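Local coordinates for 450aa long hypothetical fmu protein (Pyrococcus horikoshii, PDB 2YXL) that probably methylates cytosine at carbon 5 in RNA, using S-adenosyl-L-methionine as methyl donor, as a member of the RsmB/NOP family, at residues 106-118 and 127-139. Sequence-based numbering, arbitrary orientation.
Sequences TIKNLRWKASDFI and GMYFWDLLDKIFE
Arg111 reaches across an antiparallel helical hairpin, formed by helices 104-121 and 124-138, to grip Trp131 and Asp135. Its guanidinium stands nearly upright on the Trp131 indole, planes 83° apart, in a cation-pi contact with Arg111 CZ 4.6 Å from the centroid of the five-membered ring. Arg111 NH1 lies above the indole and gives a hydrogen bond to Trp131 O (3.2 Å), while NH2 forms a salt bridge with Asp135 OD2 at 2.9 Å, the hydrogen bond within it weak. CG of Arg111 is anti to the backbone N (chi1 -178°), and a bend at chi3 turns the guanidinium toward these partners, with Leu134 CB over one of its faces. Trp131 points its edge at the face of Trp112, a T-shaped pair with planes at 61°.

Deeper in, Phe130 is a knob in the hole made by Leu110, Ala114, Ser115 and Ile118; it also touches Ala89 and Leu90 of helix 84-99. At one end of the hairpin Phe138 receives Leu110 CD1 at its ring edge, 3.7 Å from CZ, and Ile107 CD1 over a face. At the other the backbones come nearest, with Gly127 CA 4.3 Å from Ser115 CA. The interface lies in the N-terminal helical region, away from the sinefungin pocket. Ser115 OG, at the edges of the Phe130 and Trp131 rings, donates to Arg111 O at 2.8 Å from above the carbonyl plane.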
ATOM      1  N   THR A 106      -0.063  31.675  -4.920  1.00 35.20           N
ATOM      2  CA  THR A 106       0.523  30.387  -4.549  1.00 35.29           C
ATOM      3  C   THR A 106       2.049  30.438  -4.579  1.00 35.38           C
ATOM      4  O   THR A 106       2.704  29.944  -3.656  1.00 35.44           O
ATOM      5  CB  THR A 106       0.006  29.246  -5.457  1.00 35.28           C
ATOM      6  OG1 THR A 106      -1.418  29.176  -5.354  1.00 35.40           O
ATOM      7  CG2 THR A 106       0.593  27.901  -5.045  1.00 35.15           C
ATOM      8  N   ILE A 107       2.609  31.048  -5.625  1.00 35.46           N
ATOM      9  CA  ILE A 107       4.066  31.182  -5.741  1.00 35.45           C
ATOM     10  C   ILE A 107       4.598  32.137  -4.666  1.00 35.49           C
ATOM     11  O   ILE A 107       5.715  31.970  -4.182  1.00 35.53           O
ATOM     12  CB  ILE A 107       4.549  31.552  -7.200  1.00 35.37           C
ATOM     13  CG1 ILE A 107       5.216  32.928  -7.278  1.00 35.28           C
ATOM     14  CG2 ILE A 107       3.436  31.389  -8.237  1.00 35.44           C
ATOM     15  CD1 ILE A 107       6.727  32.857  -7.286  1.00 35.28           C
ATOM     16  N   LYS A 108       3.773  33.112  -4.285  1.00 35.61           N
ATOM     17  CA  LYS A 108       4.082  34.022  -3.183  1.00 35.74           C
ATOM     18  C   LYS A 108       4.094  33.277  -1.846  1.00 35.77           C
ATOM     19  O   LYS A 108       4.981  33.490  -1.020  1.00 35.80           O
ATOM     20  CB  LYS A 108       3.070  35.175  -3.142  1.00 35.83           C
ATOM     21  CG  LYS A 108       3.313  36.204  -2.038  1.00 36.02           C
ATOM     22  CD  LYS A 108       2.061  37.021  -1.738  1.00 36.36           C
ATOM     23  CE  LYS A 108       1.850  38.143  -2.743  1.00 36.54           C
ATOM     24  NZ  LYS A 108       2.863  39.219  -2.575  1.00 37.19           N
ATOM     25  N   ASN A 109       3.105  32.408  -1.646  1.00 35.86           N
ATOM     26  CA  ASN A 109       3.016  31.598  -0.431  1.00 35.97           C
ATOM     27  C   ASN A 109       4.152  30.575  -0.331  1.00 36.09           C
ATOM     28  O   ASN A 109       4.636  30.280   0.763  1.00 36.07           O
ATOM     29  CB  ASN A 109       1.648  30.913  -0.330  1.00 35.99           C
ATOM     30  CG  ASN A 109       0.508  31.888  -0.010  1.00 35.98           C
ATOM     31  OD1 ASN A 109      -0.669  31.541  -0.136  1.00 36.12           O
ATOM     32  ND2 ASN A 109       0.852  33.100   0.409  1.00 35.57           N
ATOM     33  N   LEU A 110       4.575  30.047  -1.479  1.00 36.14           N
ATOM     34  CA  LEU A 110       5.762  29.195  -1.546  1.00 36.23           C
ATOM     35  C   LEU A 110       7.013  29.959  -1.132  1.00 36.31           C
ATOM     36  O   LEU A 110       7.871  29.419  -0.434  1.00 36.41           O
ATOM     37  CB  LEU A 110       5.955  28.629  -2.953  1.00 36.12           C
ATOM     38  CG  LEU A 110       5.192  27.366  -3.340  1.00 35.96           C
ATOM     39  CD1 LEU A 110       5.305  27.141  -4.837  1.00 35.74           C
ATOM     40  CD2 LEU A 110       5.706  26.155  -2.565  1.00 35.66           C
ATOM     41  N   ARG A 111       7.112  31.213  -1.565  1.00 36.41           N
ATOM     42  CA  ARG A 111       8.282  32.037  -1.272  1.00 36.69           C
ATOM     43  C   ARG A 111       8.366  32.448   0.197  1.00 36.41           C
ATOM     44  O   ARG A 111       9.437  32.376   0.798  1.00 36.65           O
ATOM     45  CB  ARG A 111       8.338  33.267  -2.188  1.00 36.59           C
ATOM     46  CG  ARG A 111       9.563  34.143  -1.960  1.00 37.27           C
ATOM     47  CD  ARG A 111       9.797  35.154  -3.085  1.00 37.60           C
ATOM     48  NE  ARG A 111      10.422  34.556  -4.268  1.00 39.84           N
ATOM     49  CZ  ARG A 111      11.686  34.131  -4.338  1.00 40.55           C
ATOM     50  NH1 ARG A 111      12.498  34.209  -3.288  1.00 40.51           N
ATOM     51  NH2 ARG A 111      12.142  33.612  -5.470  1.00 41.19           N
ATOM     52  N   TRP A 112       7.239  32.858   0.771  1.00 36.08           N
ATOM     53  CA  TRP A 112       7.242  33.424   2.117  1.00 35.86           C
ATOM     54  C   TRP A 112       6.785  32.464   3.212  1.00 35.97           C
ATOM     55  O   TRP A 112       7.426  32.378   4.258  1.00 36.23           O
ATOM     56  CB  TRP A 112       6.446  34.733   2.157  1.00 35.52           C
ATOM     57  CG  TRP A 112       7.022  35.767   1.239  1.00 35.12           C
ATOM     58  CD1 TRP A 112       6.535  36.144   0.021  1.00 34.56           C
ATOM     59  CD2 TRP A 112       8.217  36.529   1.449  1.00 34.64           C
ATOM     60  NE1 TRP A 112       7.345  37.104  -0.536  1.00 34.55           N
ATOM     61  CE2 TRP A 112       8.385  37.358   0.320  1.00 34.52           C
ATOM     62  CE3 TRP A 112       9.159  36.596   2.485  1.00 34.55           C
ATOM     63  CZ2 TRP A 112       9.458  38.246   0.195  1.00 34.75           C
ATOM     64  CZ3 TRP A 112      10.224  37.478   2.361  1.00 34.50           C
ATOM     65  CH2 TRP A 112      10.364  38.293   1.224  1.00 34.75           C
ATOM     66  N   LYS A 113       5.697  31.738   2.975  1.00 36.03           N
ATOM     67  CA  LYS A 113       5.123  30.887   4.021  1.00 36.06           C
ATOM     68  C   LYS A 113       5.818  29.527   4.137  1.00 35.95           C
ATOM     69  O   LYS A 113       5.934  28.988   5.237  1.00 36.01           O
ATOM     70  CB  LYS A 113       3.606  30.715   3.839  1.00 36.03           C
ATOM     71  CG  LYS A 113       2.855  31.974   3.394  1.00 36.34           C
ATOM     72  CD  LYS A 113       3.011  33.156   4.357  1.00 36.95           C
ATOM     73  CE  LYS A 113       1.918  33.194   5.417  1.00 37.07           C
ATOM     74  NZ  LYS A 113       2.038  34.418   6.257  1.00 36.91           N
ATOM     75  N   ALA A 114       6.273  28.983   3.008  1.00 35.80           N
ATOM     76  CA  ALA A 114       7.009  27.712   2.994  1.00 35.66           C
ATOM     77  C   ALA A 114       8.408  27.871   3.579  1.00 35.53           C
ATOM     78  O   ALA A 114       8.855  27.037   4.369  1.00 35.60           O
ATOM     79  CB  ALA A 114       7.090  27.148   1.581  1.00 35.61           C
ATOM     80  N   SER A 115       9.090  28.945   3.181  1.00 35.42           N
ATOM     81  CA  SER A 115      10.409  29.277   3.710  1.00 35.36           C
ATOM     82  C   SER A 115      10.365  29.415   5.222  1.00 35.14           C
ATOM     83  O   SER A 115      11.233  28.894   5.924  1.00 35.20           O
ATOM     84  CB  SER A 115      10.921  30.577   3.096  1.00 35.41           C
ATOM     85  OG  SER A 115      11.198  30.414   1.718  1.00 36.22           O
ATOM     86  N   ASP A 116       9.344  30.114   5.711  1.00 34.85           N
ATOM     87  CA  ASP A 116       9.184  30.360   7.137  1.00 34.72           C
ATOM     88  C   ASP A 116       8.858  29.081   7.895  1.00 34.32           C
ATOM     89  O   ASP A 116       9.386  28.850   8.987  1.00 34.41           O
ATOM     90  CB  ASP A 116       8.095  31.406   7.381  1.00 34.89           C
ATOM     91  CG  ASP A 116       8.139  31.982   8.784  1.00 35.84           C
ATOM     92  OD1 ASP A 116       9.248  32.110   9.354  1.00 37.07           O
ATOM     93  OD2 ASP A 116       7.061  32.319   9.314  1.00 37.10           O
ATOM     94  N   PHE A 117       8.000  28.254   7.304  1.00 33.73           N
ATOM     95  CA  PHE A 117       7.558  27.012   7.931  1.00 33.30           C
ATOM     96  C   PHE A 117       8.704  26.024   8.158  1.00 33.18           C
ATOM     97  O   PHE A 117       8.835  25.472   9.253  1.00 33.19           O
ATOM     98  CB  PHE A 117       6.427  26.366   7.118  1.00 33.04           C
ATOM     99  CG  PHE A 117       5.961  25.038   7.661  1.00 32.42           C
ATOM    100  CD1 PHE A 117       6.075  23.884   6.892  1.00 32.14           C
ATOM    101  CD2 PHE A 117       5.408  24.941   8.936  1.00 31.65           C
ATOM    102  CE1 PHE A 117       5.643  22.650   7.383  1.00 32.14           C
ATOM    103  CE2 PHE A 117       4.973  23.715   9.437  1.00 31.59           C
ATOM    104  CZ  PHE A 117       5.090  22.566   8.661  1.00 32.06           C
ATOM    105  N   ILE A 118       9.534  25.811   7.140  1.00 33.00           N
ATOM    106  CA  ILE A 118      10.644  24.862   7.273  1.00 32.98           C
ATOM    107  C   ILE A 118      11.760  25.396   8.167  1.00 32.93           C
ATOM    108  O   ILE A 118      12.462  24.619   8.816  1.00 32.89           O
ATOM    109  CB  ILE A 118      11.176  24.329   5.902  1.00 33.01           C
ATOM    110  CG1 ILE A 118      11.847  25.436   5.080  1.00 33.18           C
ATOM    111  CG2 ILE A 118      10.048  23.634   5.116  1.00 32.78           C
ATOM    112  CD1 ILE A 118      12.416  24.956   3.748  1.00 33.08           C
ATOM    113  N   GLY A 127      15.512  27.673   5.577  1.00 32.01           N
ATOM    114  CA  GLY A 127      14.474  28.482   4.945  1.00 32.36           C
ATOM    115  C   GLY A 127      15.067  29.482   3.969  1.00 32.73           C
ATOM    116  O   GLY A 127      14.523  29.696   2.884  1.00 32.62           O
ATOM    117  N   MET A 128      16.188  30.088   4.361  1.00 33.20           N
ATOM    118  CA  MET A 128      16.910  31.037   3.513  1.00 34.05           C
ATOM    119  C   MET A 128      17.423  30.366   2.242  1.00 34.14           C
ATOM    120  O   MET A 128      17.267  30.901   1.144  1.00 34.38           O
ATOM    121  CB  MET A 128      18.080  31.681   4.270  1.00 33.95           C
ATOM    122  CG  MET A 128      17.688  32.782   5.241  1.00 34.04           C
ATOM    123  SD  MET A 128      19.103  33.334   6.222  1.00 35.14           S
ATOM    124  CE  MET A 128      18.299  34.438   7.379  1.00 34.88           C
ATOM    125  N   TYR A 129      18.028  29.192   2.403  1.00 34.44           N
ATOM    126  CA  TYR A 129      18.544  28.409   1.283  1.00 34.78           C
ATOM    127  C   TYR A 129      17.431  28.061   0.288  1.00 34.58           C
ATOM    128  O   TYR A 129      17.627  28.154  -0.925  1.00 34.41           O
ATOM    129  CB  TYR A 129      19.244  27.149   1.804  1.00 35.34           C
ATOM    130  CG  TYR A 129      19.824  26.248   0.737  1.00 35.96           C
ATOM    131  CD1 TYR A 129      21.035  26.551   0.117  1.00 36.82           C
ATOM    132  CD2 TYR A 129      19.169  25.081   0.362  1.00 36.68           C
ATOM    133  CE1 TYR A 129      21.571  25.716  -0.864  1.00 37.19           C
ATOM    134  CE2 TYR A 129      19.692  24.239  -0.608  1.00 37.22           C
ATOM    135  CZ  TYR A 129      20.888  24.562  -1.218  1.00 37.32           C
ATOM    136  OH  TYR A 129      21.396  23.718  -2.179  1.00 38.00           O
ATOM    137  N   PHE A 130      16.271  27.672   0.815  1.00 34.44           N
ATOM    138  CA  PHE A 130      15.083  27.421   0.004  1.00 34.42           C
ATOM    139  C   PHE A 130      14.678  28.675  -0.760  1.00 34.47           C
ATOM    140  O   PHE A 130      14.473  28.633  -1.974  1.00 34.34           O
ATOM    141  CB  PHE A 130      13.923  26.949   0.885  1.00 34.34           C
ATOM    142  CG  PHE A 130      12.655  26.662   0.121  1.00 34.52           C
ATOM    143  CD1 PHE A 130      12.529  25.499  -0.634  1.00 34.27           C
ATOM    144  CD2 PHE A 130      11.586  27.553   0.163  1.00 34.38           C
ATOM    145  CE1 PHE A 130      11.363  25.229  -1.338  1.00 34.87           C
ATOM    146  CE2 PHE A 130      10.411  27.290  -0.538  1.00 34.87           C
ATOM    147  CZ  PHE A 130      10.298  26.128  -1.290  1.00 34.85           C
ATOM    148  N   TRP A 131      14.582  29.785  -0.030  1.00 34.57           N
ATOM    149  CA  TRP A 131      14.235  31.089  -0.577  1.00 34.73           C
ATOM    150  C   TRP A 131      15.149  31.463  -1.746  1.00 35.01           C
ATOM    151  O   TRP A 131      14.680  31.969  -2.769  1.00 35.03           O
ATOM    152  CB  TRP A 131      14.325  32.137   0.535  1.00 34.62           C
ATOM    153  CG  TRP A 131      13.645  33.438   0.238  1.00 34.33           C
ATOM    154  CD1 TRP A 131      12.351  33.770   0.522  1.00 34.24           C
ATOM    155  CD2 TRP A 131      14.229  34.587  -0.384  1.00 33.91           C
ATOM    156  NE1 TRP A 131      12.090  35.055   0.112  1.00 33.89           N
ATOM    157  CE2 TRP A 131      13.222  35.582  -0.448  1.00 34.10           C
ATOM    158  CE3 TRP A 131      15.501  34.875  -0.896  1.00 33.77           C
ATOM    159  CZ2 TRP A 131      13.450  36.847  -1.006  1.00 34.04           C
ATOM    160  CZ3 TRP A 131      15.729  36.137  -1.449  1.00 34.28           C
ATOM    161  CH2 TRP A 131      14.703  37.105  -1.501  1.00 34.26           C
ATOM    162  N   ASP A 132      16.444  31.189  -1.589  1.00 35.35           N
ATOM    163  CA  ASP A 132      17.455  31.443  -2.617  1.00 35.76           C
ATOM    164  C   ASP A 132      17.305  30.564  -3.866  1.00 36.15           C
ATOM    165  O   ASP A 132      17.804  30.921  -4.933  1.00 36.24           O
ATOM    166  CB  ASP A 132      18.867  31.265  -2.041  1.00 35.56           C
ATOM    167  CG  ASP A 132      19.296  32.419  -1.155  1.00 35.91           C
ATOM    168  OD1 ASP A 132      18.699  33.516  -1.245  1.00 36.32           O
ATOM    169  OD2 ASP A 132      20.251  32.237  -0.370  1.00 36.34           O
ATOM    170  N   LEU A 133      16.631  29.424  -3.731  1.00 36.53           N
ATOM    171  CA  LEU A 133      16.479  28.486  -4.846  1.00 37.24           C
ATOM    172  C   LEU A 133      15.193  28.659  -5.659  1.00 37.71           C
ATOM    173  O   LEU A 133      15.113  28.193  -6.802  1.00 37.68           O
ATOM    174  CB  LEU A 133      16.562  27.040  -4.352  1.00 37.11           C
ATOM    175  CG  LEU A 133      17.917  26.520  -3.879  1.00 37.24           C
ATOM    176  CD1 LEU A 133      17.705  25.205  -3.159  1.00 37.04           C
ATOM    177  CD2 LEU A 133      18.905  26.371  -5.034  1.00 36.73           C
ATOM    178  N   LEU A 134      14.197  29.314  -5.072  1.00 38.38           N
ATOM    179  CA  LEU A 134      12.869  29.397  -5.676  1.00 39.28           C
ATOM    180  C   LEU A 134      12.830  29.841  -7.144  1.00 39.70           C
ATOM    181  O   LEU A 134      12.177  29.198  -7.965  1.00 39.80           O
ATOM    182  CB  LEU A 134      11.920  30.247  -4.829  1.00 39.37           C
ATOM    183  CG  LEU A 134      10.909  29.510  -3.945  1.00 39.95           C
ATOM    184  CD1 LEU A 134       9.576  30.230  -4.060  1.00 40.66           C
ATOM    185  CD2 LEU A 134      10.725  28.049  -4.352  1.00 40.33           C
ATOM    186  N   ASP A 135      13.534  30.927  -7.460  1.00 40.17           N
ATOM    187  CA  ASP A 135      13.582  31.459  -8.823  1.00 40.84           C
ATOM    188  C   ASP A 135      14.171  30.475  -9.836  1.00 41.35           C
ATOM    189  O   ASP A 135      13.653  30.348 -10.948  1.00 41.53           O
ATOM    190  CB  ASP A 135      14.330  32.798  -8.869  1.00 40.79           C
ATOM    191  CG  ASP A 135      13.441  33.985  -8.507  1.00 40.88           C
ATOM    192  OD1 ASP A 135      13.982  35.097  -8.336  1.00 41.25           O
ATOM    193  OD2 ASP A 135      12.206  33.814  -8.395  1.00 40.63           O
ATOM    194  N   LYS A 136      15.239  29.780  -9.445  1.00 41.99           N
ATOM    195  CA  LYS A 136      15.857  28.747 -10.284  1.00 42.67           C
ATOM    196  C   LYS A 136      14.855  27.650 -10.647  1.00 42.96           C
ATOM    197  O   LYS A 136      14.816  27.186 -11.789  1.00 42.91           O
ATOM    198  CB  LYS A 136      17.076  28.133  -9.583  1.00 42.71           C
ATOM    199  CG  LYS A 136      18.336  29.002  -9.583  1.00 43.53           C
ATOM    200  CD  LYS A 136      19.270  28.670 -10.753  1.00 44.47           C
ATOM    201  CE  LYS A 136      19.113  29.638 -11.930  1.00 44.71           C
ATOM    202  NZ  LYS A 136      19.747  30.964 -11.665  1.00 44.69           N
ATOM    203  N   ILE A 137      14.045  27.256  -9.665  1.00 43.49           N
ATOM    204  CA  ILE A 137      13.009  26.240  -9.840  1.00 43.98           C
ATOM    205  C   ILE A 137      11.926  26.706 -10.820  1.00 44.64           C
ATOM    206  O   ILE A 137      11.522  25.954 -11.708  1.00 44.74           O
ATOM    207  CB  ILE A 137      12.395  25.825  -8.473  1.00 43.78           C
ATOM    208  CG1 ILE A 137      13.428  25.042  -7.651  1.00 43.78           C
ATOM    209  CG2 ILE A 137      11.117  25.006  -8.660  1.00 43.43           C
ATOM    210  CD1 ILE A 137      13.098  24.913  -6.174  1.00 43.20           C
ATOM    211  N   PHE A 138      11.474  27.948 -10.670  1.00 45.42           N
ATOM    212  CA  PHE A 138      10.435  28.491 -11.544  1.00 46.27           C
ATOM    213  C   PHE A 138      10.920  28.822 -12.959  1.00 46.75           C
ATOM    214  O   PHE A 138      10.113  28.994 -13.869  1.00 46.72           O
ATOM    215  CB  PHE A 138       9.732  29.685 -10.889  1.00 46.29           C
ATOM    216  CG  PHE A 138       8.714  29.285  -9.861  1.00 46.57           C
ATOM    217  CD1 PHE A 138       9.032  29.291  -8.509  1.00 46.46           C
ATOM    218  CD2 PHE A 138       7.438  28.879 -10.248  1.00 46.86           C
ATOM    219  CE1 PHE A 138       8.097  28.909  -7.552  1.00 46.42           C
ATOM    220  CE2 PHE A 138       6.494  28.495  -9.297  1.00 47.04           C
ATOM    221  CZ  PHE A 138       6.830  28.508  -7.943  1.00 46.56           C
ATOM    222  N   GLU A 139      12.238  28.891 -13.132  1.00 47.58           N
ATOM    223  CA  GLU A 139      12.845  29.167 -14.432  1.00 48.41           C
ATOM    224  C   GLU A 139      13.442  27.920 -15.091  1.00 49.01           C
ATOM    225  O   GLU A 139      13.987  28.003 -16.195  1.00 49.10           O
ATOM    226  CB  GLU A 139      13.929  30.238 -14.296  1.00 48.40           C
ATOM    227  CG  GLU A 139      13.406  31.643 -14.035  1.00 48.68           C
ATOM    228  CD  GLU A 139      14.490  32.582 -13.534  1.00 49.13           C
ATOM    229  OE1 GLU A 139      15.475  32.095 -12.935  1.00 49.57           O
ATOM    230  OE2 GLU A 139      14.356  33.808 -13.730  1.00 49.36           O
TER